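Local structure of pectate lyase (Erwinia chrysanthemi, 1RU4) at residues Ser5-Gly10 and Ala86-Arg91; Ile70-Ser75 and Tyr108-Thr113; Gly131-Gly136 and Ile156-Ser161. The protein probably cleaves pectate, the polygalacturonate of plant cell walls, by beta-elimination. One frame throughout, in Å; residues are numbered along the deposited sequence.

Interaction 1. Residues Ser5-Gly10 and Ala86-Arg91; sequences SDLTSG and AANCGR
Two flat carbonyl groups take their partners from different sides: Ser9 OG lies in the plane of the Ala86 carbonyl, whereas Asn88 N sits above that of Leu7, 44° out of it. Here a type I beta turn, Asp6 to Ser9, from the N-terminal run packs on the loop joining strands 82-86 and 92-95 of the right-handed parallel beta-helix. The side chain of Asn88 lies across Leu7.

Ser9 is buried and carries most of the polar contact. With OG anti to its carbonyl carbon (chi1 -54°), the hydroxyl reaches into the loop, donates to Ala86 O at 2.7 Å and accepts from Cys89 N, whose distance to Ser9 OG is 2.8 Å. Using OG as both donor and acceptor should fix its rotation and ties up two backbone groups. Asn88 N to Leu7 O, 3.0 Å, is a nearly straight bond, and Asn88 CA adds a CA-H...O contact to Asp6 O at 3.1 Å. Just past the turn, Gly10 N meets Asp6 OD2 from above the carboxylate plane.

A disulfide from Cys89 to Cys3 staples the loop to the N-terminal run a second time, and Cys89 SG rests 3.6 Å from Ser9 CB.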
ATOM      1  N   SER A   5      18.390   2.767  17.463  1.00  7.98           N
ATOM      2  CA  SER A   5      19.801   2.973  17.795  1.00  9.91           C
ATOM      3  C   SER A   5      20.710   3.065  16.566  1.00  9.70           C
ATOM      4  O   SER A   5      21.905   3.337  16.691  1.00 11.50           O
ATOM      5  CB  SER A   5      20.299   1.866  18.728  1.00 11.20           C
ATOM      6  OG  SER A   5      20.306   0.606  18.077  1.00 13.93           O
ATOM      7  N   ASP A   6      20.139   2.843  15.386  1.00  8.35           N
ATOM      8  CA  ASP A   6      20.890   2.873  14.134  1.00  8.37           C
ATOM      9  C   ASP A   6      20.704   4.213  13.427  1.00  7.37           C
ATOM     10  O   ASP A   6      19.630   4.499  12.897  1.00  7.33           O
ATOM     11  CB  ASP A   6      20.415   1.730  13.226  1.00  9.90           C
ATOM     12  CG  ASP A   6      21.315   1.509  12.016  1.00 12.90           C
ATOM     13  OD1 ASP A   6      22.216   2.328  11.746  1.00 16.02           O
ATOM     14  OD2 ASP A   6      21.108   0.492  11.328  1.00 14.57           O
ATOM     15  N   LEU A   7      21.769   5.012  13.396  1.00  7.19           N
ATOM     16  CA  LEU A   7      21.739   6.327  12.754  1.00  7.07           C
ATOM     17  C   LEU A   7      21.167   6.282  11.339  1.00  6.77           C
ATOM     18  O   LEU A   7      20.271   7.057  11.007  1.00  6.18           O
ATOM     19  CB  LEU A   7      23.145   6.934  12.713  1.00  7.54           C
ATOM     20  CG  LEU A   7      23.300   8.268  11.972  1.00  9.77           C
ATOM     21  CD1 LEU A   7      22.572   9.374  12.721  1.00  9.16           C
ATOM     22  CD2 LEU A   7      24.773   8.613  11.826  1.00  9.67           C
ATOM     23  N   THR A   8      21.674   5.360  10.521  1.00  6.98           N
ATOM     24  CA  THR A   8      21.263   5.258   9.122  1.00  7.03           C
ATOM     25  C   THR A   8      20.067   4.344   8.865  1.00  7.53           C
ATOM     26  O   THR A   8      19.798   3.976   7.718  1.00  7.20           O
ATOM     27  CB  THR A   8      22.428   4.814   8.222  1.00  7.50           C
ATOM     28  OG1 THR A   8      22.851   3.499   8.602  1.00  8.69           O
ATOM     29  CG2 THR A   8      23.600   5.785   8.341  1.00  8.62           C
ATOM     30  N   SER A   9      19.379   3.948   9.932  1.00  5.89           N
ATOM     31  CA  SER A   9      18.151   3.170   9.817  1.00  5.84           C
ATOM     32  C   SER A   9      18.278   1.891   8.979  1.00  7.94           C
ATOM     33  O   SER A   9      17.401   1.580   8.172  1.00  7.61           O
ATOM     34  CB  SER A   9      17.041   4.065   9.254  1.00  7.08           C
ATOM     35  OG  SER A   9      16.908   5.239  10.036  1.00  5.54           O
ATOM     36  N   GLY A  10      19.376   1.165   9.172  1.00  8.28           N
ATOM     37  CA  GLY A  10      19.579  -0.093   8.470  1.00 10.17           C
ATOM     38  C   GLY A  10      20.282  -0.010   7.126  1.00 10.73           C
ATOM     39  O   GLY A  10      20.581  -1.038   6.515  1.00 13.36           O
ATOM     40  N   ALA A  86      14.738   8.812   6.901  1.00  5.72           N
ATOM     41  CA  ALA A  86      14.714   9.495   8.187  1.00  5.69           C
ATOM     42  C   ALA A  86      15.672   8.760   9.122  1.00  6.33           C
ATOM     43  O   ALA A  86      15.674   7.528   9.178  1.00  5.73           O
ATOM     44  CB  ALA A  86      13.303   9.498   8.758  1.00  6.95           C
ATOM     45  N   ALA A  87      16.486   9.522   9.845  1.00  5.29           N
ATOM     46  CA  ALA A  87      17.495   8.959  10.741  1.00  4.86           C
ATOM     47  C   ALA A  87      16.929   8.236  11.957  1.00  4.34           C
ATOM     48  O   ALA A  87      15.828   8.539  12.416  1.00  4.94           O
ATOM     49  CB  ALA A  87      18.452  10.053  11.193  1.00  5.68           C
ATOM     50  N   ASN A  88      17.707   7.284  12.474  1.00  4.45           N
ATOM     51  CA  ASN A  88      17.365   6.539  13.686  1.00  5.26           C
ATOM     52  C   ASN A  88      15.957   5.951  13.672  1.00  5.09           C
ATOM     53  O   ASN A  88      15.278   5.905  14.700  1.00  5.98           O
ATOM     54  CB  ASN A  88      17.561   7.429  14.919  1.00  6.20           C
ATOM     55  CG  ASN A  88      19.019   7.744  15.179  1.00  7.73           C
ATOM     56  OD1 ASN A  88      19.711   6.996  15.873  1.00 10.58           O
ATOM     57  ND2 ASN A  88      19.499   8.843  14.613  1.00  6.20           N
ATOM     58  N   CYS A  89      15.532   5.499  12.495  1.00  4.95           N
ATOM     59  CA  CYS A  89      14.204   4.928  12.300  1.00  5.14           C
ATOM     60  C   CYS A  89      13.063   5.821  12.780  1.00  5.35           C
ATOM     61  O   CYS A  89      12.024   5.347  13.245  1.00  6.17           O
ATOM     62  CB  CYS A  89      14.137   3.516  12.890  1.00  5.77           C
ATOM     63  SG  CYS A  89      15.113   2.391  11.843  1.00  7.46           S
ATOM     64  N   GLY A  90      13.280   7.128  12.637  1.00  6.09           N
ATOM     65  CA  GLY A  90      12.256   8.109  12.943  1.00  5.75           C
ATOM     66  C   GLY A  90      11.375   8.339  11.725  1.00  5.07           C
ATOM     67  O   GLY A  90      11.336   7.506  10.809  1.00  5.27           O
ATOM     68  N   ARG A  91      10.687   9.477  11.699  1.00  5.94           N
ATOM     69  CA  ARG A  91       9.777   9.807  10.601  1.00  5.55           C
ATOM     70  C   ARG A  91      10.077  11.185  10.021  1.00  5.16           C
ATOM     71  O   ARG A  91      10.278  12.144  10.768  1.00  6.28           O
ATOM     72  CB  ARG A  91       8.325   9.809  11.094  1.00  7.71           C
ATOM     73  CG  ARG A  91       7.909   8.587  11.899  1.00  8.78           C
ATOM     74  CD  ARG A  91       7.947   7.323  11.068  1.00 10.43           C
ATOM     75  NE  ARG A  91       6.915   7.292  10.036  1.00 12.37           N
ATOM     76  CZ  ARG A  91       6.805   6.324   9.130  1.00 10.43           C
ATOM     77  NH1 ARG A  91       7.666   5.318   9.131  1.00 11.06           N
ATOM     78  NH2 ARG A  91       5.826   6.353   8.235  1.00 10.18           N
TER

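Interaction 2. Residues Ile70-Ser75 and Tyr108-Thr113; sequences ITFNKS and YGFYVT
Backbone bonds join strands 70-72 and 110-112, parallel neighbours in successive turns of the beta-helix. Ile70 N donates to Gly109 O, then Tyr111 N to Ile70 O, both at 3.0 Å; Phe72 N to Tyr111 O follows at 2.8 Å. Where the strands end, Thr113 N still reaches Phe72 O, but with a more bent bond (139° at the hydrogen).

Aromatic contact is concentrated on the face carrying Phe72, Phe110 and Val112. The edge of Phe72 points at the face of Phe110, Phe72 CE1 standing 3.5 Å from Phe110 CG, in a tilted edge-to-face pair, planes at 54°. Trp117, Phe119 and Phe94 extend this aromatic packing, and Phe38 and Met42 of helix 38-44 also touch Phe72. Val112 CG2 adds an apolar contact to Phe72 CD1.

On the opposite face of the sheet, Thr71 and Tyr111 lie side by side, Thr71 OG1 at the edge of the ring. Tyr111, its CG swung anti to the backbone N (chi1 -176°), lies between Tyr108 CE1 on one face and Thr113 CG2, over the centre, on the other.

One water bridges Asn73 O and Thr113 OG1. The chemistry thus divides: hydrocarbon rings pack on the Phe72 side, while the Thr71 side mixes the Tyr111 ring with hydroxyls, and a water sits where the strands end.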
ATOM      1  N   ILE A  70       7.915  17.818  -6.090  1.00  6.32           N
ATOM      2  CA  ILE A  70       9.352  17.561  -6.079  1.00  5.82           C
ATOM      3  C   ILE A  70       9.578  16.394  -7.039  1.00  6.60           C
ATOM      4  O   ILE A  70       8.997  15.318  -6.866  1.00  5.75           O
ATOM      5  CB  ILE A  70       9.877  17.173  -4.678  1.00  6.68           C
ATOM      6  CG1 ILE A  70       9.675  18.331  -3.699  1.00  7.47           C
ATOM      7  CG2 ILE A  70      11.364  16.809  -4.759  1.00  6.74           C
ATOM      8  CD1 ILE A  70      10.103  18.009  -2.274  1.00  8.63           C
ATOM      9  N   THR A  71      10.390  16.622  -8.067  1.00  6.69           N
ATOM     10  CA  THR A  71      10.675  15.595  -9.064  1.00  7.54           C
ATOM     11  C   THR A  71      11.973  14.846  -8.770  1.00  8.32           C
ATOM     12  O   THR A  71      13.020  15.453  -8.536  1.00  9.22           O
ATOM     13  CB  THR A  71      10.749  16.195 -10.487  1.00  7.77           C
ATOM     14  OG1 THR A  71       9.472  16.739 -10.846  1.00 10.33           O
ATOM     15  CG2 THR A  71      11.139  15.127 -11.509  1.00 10.49           C
ATOM     16  N   PHE A  72      11.882  13.520  -8.775  1.00  7.80           N
ATOM     17  CA  PHE A  72      13.035  12.650  -8.576  1.00  7.20           C
ATOM     18  C   PHE A  72      13.394  12.045  -9.931  1.00  8.25           C
ATOM     19  O   PHE A  72      12.917  10.966 -10.288  1.00  7.58           O
ATOM     20  CB  PHE A  72      12.699  11.549  -7.562  1.00  8.42           C
ATOM     21  CG  PHE A  72      12.399  12.067  -6.180  1.00  9.15           C
ATOM     22  CD1 PHE A  72      11.181  12.683  -5.900  1.00  6.96           C
ATOM     23  CD2 PHE A  72      13.340  11.954  -5.161  1.00  7.22           C
ATOM     24  CE1 PHE A  72      10.910  13.182  -4.628  1.00  7.76           C
ATOM     25  CE2 PHE A  72      13.077  12.451  -3.884  1.00  8.71           C
ATOM     26  CZ  PHE A  72      11.859  13.066  -3.618  1.00  7.59           C
ATOM     27  N   ASN A  73      14.211  12.763 -10.700  1.00  8.73           N
ATOM     28  CA  ASN A  73      14.567  12.321 -12.047  1.00  9.20           C
ATOM     29  C   ASN A  73      15.935  11.660 -12.156  1.00  8.52           C
ATOM     30  O   ASN A  73      16.212  10.964 -13.132  1.00  9.07           O
ATOM     31  CB  ASN A  73      14.459  13.480 -13.042  1.00 10.91           C
ATOM     32  CG  ASN A  73      15.461  14.577 -12.770  1.00 14.70           C
ATOM     33  OD1 ASN A  73      15.566  15.074 -11.649  1.00 13.44           O
ATOM     34  ND2 ASN A  73      16.213  14.960 -13.799  1.00 18.21           N
ATOM     35  N   LYS A  74      16.798  11.898 -11.172  1.00  9.04           N
ATOM     36  CA  LYS A  74      18.103  11.242 -11.139  1.00  9.04           C
ATOM     37  C   LYS A  74      17.896   9.751 -10.874  1.00 10.49           C
ATOM     38  O   LYS A  74      16.829   9.339 -10.412  1.00  9.79           O
ATOM     39  CB  LYS A  74      18.992  11.868 -10.062  1.00 11.34           C
ATOM     40  CG  LYS A  74      19.413  13.290 -10.394  1.00 13.80           C
ATOM     41  CD  LYS A  74      20.128  13.976  -9.239  1.00 15.05           C
ATOM     42  CE  LYS A  74      21.468  13.340  -8.928  1.00 13.22           C
ATOM     43  NZ  LYS A  74      22.233  14.194  -7.976  1.00 11.44           N
ATOM     44  N   SER A  75      18.895   8.942 -11.205  1.00  9.76           N
ATOM     45  CA  SER A  75      18.779   7.501 -11.018  1.00  9.68           C
ATOM     46  C   SER A  75      19.938   6.888 -10.248  1.00  9.95           C
ATOM     47  O   SER A  75      21.085   7.328 -10.364  1.00 10.97           O
ATOM     48  CB  SER A  75      18.657   6.785 -12.368  1.00  9.65           C
ATOM     49  OG  SER A  75      17.440   7.095 -13.024  1.00  8.30           O
ATOM     50  N   TYR A 108       1.703  16.280  -8.137  1.00  5.40           N
ATOM     51  CA  TYR A 108       2.037  15.171  -7.252  1.00  5.21           C
ATOM     52  C   TYR A 108       2.922  15.698  -6.127  1.00  5.25           C
ATOM     53  O   TYR A 108       3.446  16.811  -6.209  1.00  4.97           O
ATOM     54  CB  TYR A 108       2.810  14.096  -8.024  1.00  4.99           C
ATOM     55  CG  TYR A 108       2.269  13.803  -9.404  1.00  5.04           C
ATOM     56  CD1 TYR A 108       3.088  13.906 -10.528  1.00  5.47           C
ATOM     57  CD2 TYR A 108       0.937  13.434  -9.591  1.00  5.81           C
ATOM     58  CE1 TYR A 108       2.598  13.650 -11.802  1.00  6.96           C
ATOM     59  CE2 TYR A 108       0.434  13.174 -10.867  1.00  6.17           C
ATOM     60  CZ  TYR A 108       1.273  13.285 -11.966  1.00  5.68           C
ATOM     61  OH  TYR A 108       0.791  13.029 -13.231  1.00  7.78           O
ATOM     62  N   GLY A 109       3.052  14.917  -5.060  1.00  4.00           N
ATOM     63  CA  GLY A 109       3.997  15.258  -4.012  1.00  3.69           C
ATOM     64  C   GLY A 109       5.375  14.867  -4.520  1.00  4.76           C
ATOM     65  O   GLY A 109       6.199  15.728  -4.852  1.00  5.43           O
ATOM     66  N   PHE A 110       5.615  13.560  -4.595  1.00  4.77           N
ATOM     67  CA  PHE A 110       6.852  13.014  -5.158  1.00  5.60           C
ATOM     68  C   PHE A 110       6.568  12.482  -6.565  1.00  5.67           C
ATOM     69  O   PHE A 110       5.746  11.585  -6.736  1.00  8.18           O
ATOM     70  CB  PHE A 110       7.380  11.848  -4.308  1.00  5.91           C
ATOM     71  CG  PHE A 110       7.989  12.254  -2.988  1.00  5.36           C
ATOM     72  CD1 PHE A 110       7.993  13.580  -2.561  1.00  5.26           C
ATOM     73  CD2 PHE A 110       8.567  11.287  -2.168  1.00  7.22           C
ATOM     74  CE1 PHE A 110       8.563  13.933  -1.336  1.00  4.93           C
ATOM     75  CE2 PHE A 110       9.138  11.629  -0.944  1.00  7.45           C
ATOM     76  CZ  PHE A 110       9.137  12.955  -0.526  1.00  5.55           C
ATOM     77  N   TYR A 111       7.238  13.041  -7.569  1.00  5.53           N
ATOM     78  CA  TYR A 111       7.110  12.556  -8.941  1.00  5.71           C
ATOM     79  C   TYR A 111       8.397  11.794  -9.249  1.00  5.77           C
ATOM     80  O   TYR A 111       9.448  12.396  -9.473  1.00  6.28           O
ATOM     81  CB  TYR A 111       6.925  13.737  -9.903  1.00  5.85           C
ATOM     82  CG  TYR A 111       6.682  13.378 -11.359  1.00  7.30           C
ATOM     83  CD1 TYR A 111       7.079  14.247 -12.374  1.00  9.27           C
ATOM     84  CD2 TYR A 111       6.031  12.197 -11.724  1.00  7.83           C
ATOM     85  CE1 TYR A 111       6.834  13.957 -13.714  1.00 10.26           C
ATOM     86  CE2 TYR A 111       5.782  11.895 -13.071  1.00  9.34           C
ATOM     87  CZ  TYR A 111       6.186  12.784 -14.056  1.00  9.97           C
ATOM     88  OH  TYR A 111       5.946  12.508 -15.386  1.00 11.94           O
ATOM     89  N   VAL A 112       8.319  10.467  -9.204  1.00  5.67           N
ATOM     90  CA  VAL A 112       9.500   9.625  -9.384  1.00  6.24           C
ATOM     91  C   VAL A 112       9.620   9.107 -10.815  1.00  6.74           C
ATOM     92  O   VAL A 112       8.952   8.148 -11.200  1.00  6.75           O
ATOM     93  CB  VAL A 112       9.493   8.436  -8.385  1.00  7.08           C
ATOM     94  CG1 VAL A 112      10.787   7.637  -8.489  1.00  8.14           C
ATOM     95  CG2 VAL A 112       9.304   8.947  -6.959  1.00  7.67           C
ATOM     96  N   THR A 113      10.469   9.764 -11.603  1.00  6.26           N
ATOM     97  CA  THR A 113      10.680   9.380 -12.997  1.00  7.32           C
ATOM     98  C   THR A 113      11.965   8.577 -13.170  1.00  7.30           C
ATOM     99  O   THR A 113      12.128   7.859 -14.160  1.00  8.55           O
ATOM    100  CB  THR A 113      10.738  10.614 -13.922  1.00  8.66           C
ATOM    101  OG1 THR A 113      11.879  11.416 -13.588  1.00  9.78           O
ATOM    102  CG2 THR A 113       9.482  11.449 -13.770  1.00  9.03           C
TER
HETATM  103  O   HOH W   1      14.290  10.352 -15.104  1.00 18.47           O

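Interaction 3. Residues Gly131-Gly136 and Ile156-Ser161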
ATOM      1  N   GLY A 131      -0.072  11.555  -3.920  1.00  3.49           N
ATOM      2  CA  GLY A 131       1.019  11.729  -2.976  1.00  4.20           C
ATOM      3  C   GLY A 131       2.344  11.433  -3.650  1.00  4.01           C
ATOM      4  O   GLY A 131       3.270  12.248  -3.627  1.00  4.75           O
ATOM      5  N   ALA A 132       2.423  10.256  -4.262  1.00  4.32           N
ATOM      6  CA  ALA A 132       3.589   9.855  -5.032  1.00  5.31           C
ATOM      7  C   ALA A 132       3.095   9.261  -6.345  1.00  5.59           C
ATOM      8  O   ALA A 132       2.136   8.494  -6.361  1.00  6.01           O
ATOM      9  CB  ALA A 132       4.411   8.827  -4.262  1.00  5.87           C
ATOM     10  N   TYR A 133       3.722   9.665  -7.445  1.00  6.03           N
ATOM     11  CA  TYR A 133       3.371   9.166  -8.770  1.00  6.00           C
ATOM     12  C   TYR A 133       4.657   8.615  -9.376  1.00  5.87           C
ATOM     13  O   TYR A 133       5.606   9.361  -9.641  1.00  5.28           O
ATOM     14  CB  TYR A 133       2.802  10.298  -9.631  1.00  6.04           C
ATOM     15  CG  TYR A 133       2.068   9.837 -10.874  1.00  6.56           C
ATOM     16  CD1 TYR A 133       0.693   9.612 -10.850  1.00  6.52           C
ATOM     17  CD2 TYR A 133       2.742   9.654 -12.082  1.00  8.12           C
ATOM     18  CE1 TYR A 133       0.004   9.220 -11.993  1.00  7.92           C
ATOM     19  CE2 TYR A 133       2.061   9.259 -13.235  1.00  9.65           C
ATOM     20  CZ  TYR A 133       0.693   9.047 -13.181  1.00  7.63           C
ATOM     21  OH  TYR A 133       0.010   8.672 -14.319  1.00  9.58           O
ATOM     22  N   VAL A 134       4.676   7.304  -9.591  1.00  6.12           N
ATOM     23  CA  VAL A 134       5.889   6.611 -10.008  1.00  5.11           C
ATOM     24  C   VAL A 134       5.835   6.065 -11.431  1.00  6.59           C
ATOM     25  O   VAL A 134       5.045   5.167 -11.726  1.00  6.71           O
ATOM     26  CB  VAL A 134       6.192   5.439  -9.043  1.00  6.29           C
ATOM     27  CG1 VAL A 134       7.539   4.810  -9.366  1.00  6.73           C
ATOM     28  CG2 VAL A 134       6.145   5.919  -7.598  1.00  5.62           C
ATOM     29  N   ILE A 135       6.684   6.603 -12.306  1.00  5.63           N
ATOM     30  CA  ILE A 135       6.796   6.085 -13.670  1.00  6.33           C
ATOM     31  C   ILE A 135       8.172   5.462 -13.908  1.00  7.51           C
ATOM     32  O   ILE A 135       8.407   4.832 -14.942  1.00  8.17           O
ATOM     33  CB  ILE A 135       6.492   7.160 -14.755  1.00  7.58           C
ATOM     34  CG1 ILE A 135       7.571   8.244 -14.781  1.00  6.20           C
ATOM     35  CG2 ILE A 135       5.118   7.773 -14.515  1.00  7.94           C
ATOM     36  CD1 ILE A 135       7.394   9.243 -15.917  1.00  8.28           C
ATOM     37  N   GLY A 136       9.069   5.647 -12.940  1.00  6.36           N
ATOM     38  CA  GLY A 136      10.388   5.040 -12.995  1.00  7.63           C
ATOM     39  C   GLY A 136      10.346   3.582 -12.568  1.00  7.52           C
ATOM     40  O   GLY A 136       9.287   3.063 -12.208  1.00  7.77           O
ATOM     41  N   ILE A 156       1.412   3.883  -9.432  1.00  4.61           N
ATOM     42  CA  ILE A 156       2.448   3.435 -10.363  1.00  5.08           C
ATOM     43  C   ILE A 156       1.758   3.358 -11.721  1.00  5.80           C
ATOM     44  O   ILE A 156       0.706   2.732 -11.856  1.00  6.32           O
ATOM     45  CB  ILE A 156       3.015   2.049  -9.983  1.00  4.61           C
ATOM     46  CG1 ILE A 156       3.525   2.064  -8.538  1.00  4.96           C
ATOM     47  CG2 ILE A 156       4.154   1.681 -10.929  1.00  5.58           C
ATOM     48  CD1 ILE A 156       3.949   0.711  -8.018  1.00  6.30           C
ATOM     49  N   ASN A 157       2.336   4.017 -12.720  1.00  5.90           N
ATOM     50  CA  ASN A 157       1.689   4.123 -14.024  1.00  5.91           C
ATOM     51  C   ASN A 157       2.726   4.437 -15.101  1.00  6.52           C
ATOM     52  O   ASN A 157       3.922   4.519 -14.820  1.00  7.09           O
ATOM     53  CB  ASN A 157       0.644   5.251 -13.964  1.00  6.95           C
ATOM     54  CG  ASN A 157      -0.582   4.984 -14.822  1.00  7.52           C
ATOM     55  OD1 ASN A 157      -0.496   4.388 -15.895  1.00  6.87           O
ATOM     56  ND2 ASN A 157      -1.733   5.457 -14.358  1.00  5.28           N
ATOM     57  N   ASN A 158       2.255   4.545 -16.341  1.00  7.25           N
ATOM     58  CA  ASN A 158       3.072   4.953 -17.486  1.00  7.60           C
ATOM     59  C   ASN A 158       4.442   4.279 -17.594  1.00  7.60           C
ATOM     60  O   ASN A 158       5.471   4.951 -17.729  1.00  8.13           O
ATOM     61  CB  ASN A 158       3.223   6.479 -17.493  1.00  9.47           C
ATOM     62  CG  ASN A 158       1.889   7.194 -17.389  1.00 14.54           C
ATOM     63  OD1 ASN A 158       1.568   7.785 -16.357  1.00 17.37           O
ATOM     64  ND2 ASN A 158       1.095   7.123 -18.450  1.00 16.76           N
ATOM     65  N   GLY A 159       4.451   2.950 -17.515  1.00  7.64           N
ATOM     66  CA  GLY A 159       5.683   2.197 -17.684  1.00  7.71           C
ATOM     67  C   GLY A 159       6.461   1.832 -16.432  1.00  7.81           C
ATOM     68  O   GLY A 159       7.413   1.052 -16.512  1.00  9.29           O
ATOM     69  N   GLY A 160       6.076   2.388 -15.285  1.00  7.64           N
ATOM     70  CA  GLY A 160       6.772   2.089 -14.042  1.00  8.32           C
ATOM     71  C   GLY A 160       6.780   0.601 -13.752  1.00  7.66           C
ATOM     72  O   GLY A 160       5.720  -0.020 -13.670  1.00  7.71           O
ATOM     73  N   SER A 161       7.970   0.029 -13.581  1.00  7.78           N
ATOM     74  CA  SER A 161       8.098  -1.414 -13.404  1.00  7.13           C
ATOM     75  C   SER A 161       9.052  -1.833 -12.290  1.00  6.64           C
ATOM     76  O   SER A 161       9.948  -1.082 -11.904  1.00  6.77           O
ATOM     77  CB  SER A 161       8.545  -2.062 -14.721  1.00  9.97           C
ATOM     78  OG  SER A 161       9.839  -1.622 -15.093  1.00 17.16           O
TER
HETATM   79  O   HOH W   2       8.388   5.489 -17.802  1.00 22.38           O
HETATM   80  O   HOH W   3       9.967   2.960 -16.115  1.00 23.93           O
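Tyr133 extends its ring obliquely across Asn157, the phenol oxygen OH lying 3.5 Å from Asn157 CB, and ends on the amide of Asn158, a reach set by CG standing anti to the backbone N (chi1 -164°). There Tyr133 OH donates to Asn158 OD1 over 2.7 Å, in the plane of the amide carbonyl and at the edge of the tyrosine ring; ring and amide planes are 35° apart. The Tyr133 ring also stacks on that of Tyr108 from the preceding turn.

Asn157 is held by its own polar end. Asn157 OD1 accepts from Asn158 N at 2.8 Å and from Lys191 N, while ND2 serves Glu155 and Gln190; a bound calcium ion is about 11 Å from this side chain.

Strand 132-134 runs parallel to strand 154-156 in the next turn of the right-handed beta-helix, and Asn157 N to Val134 O, 3.1 Å, closes their pairing. Val134 CB and Ile156 CG1 pack together on the same face of the sheet.

Beyond Ile156 the chain folds into a type I' beta turn, Asn157 to Gly160, over Ile135. The CG2 branch of Ile135 touches Asn158 CB at 3.8 Å. Gly160, lacking a side chain, brings its CA to 3.3 Å from both Ile135 O and Gly136 O. One water lies between Ile135 O and Asn158 O, and a second stands 2.7 Å from Ile135 O on the way to Gly159 O.

Overall arrangement
Interactions 2 and 3 follow one another along a single five-strand parallel sheet, their centres about 10 Å apart. Strands 110-112 and 132-134 are neighbours in it, and probable hydrogen bonds from Phe110 N to Gly131 O and from Tyr133 N to Phe110 O connect the two contacts directly. Interaction 1 lies elsewhere on the beta-helix, at the loop between strands 82-86 and 92-95: its centre is about 23 Å from that of interaction 2 and 26 Å from that of interaction 3, and it touches neither. Along the chain, 86-91 falls between 70-75 and 108-113, so interactions 1 and 2 cross, whereas interaction 3 comes after both. Interaction 1 thus fastens the N-terminal run to an early turn, while the others stack successive turns.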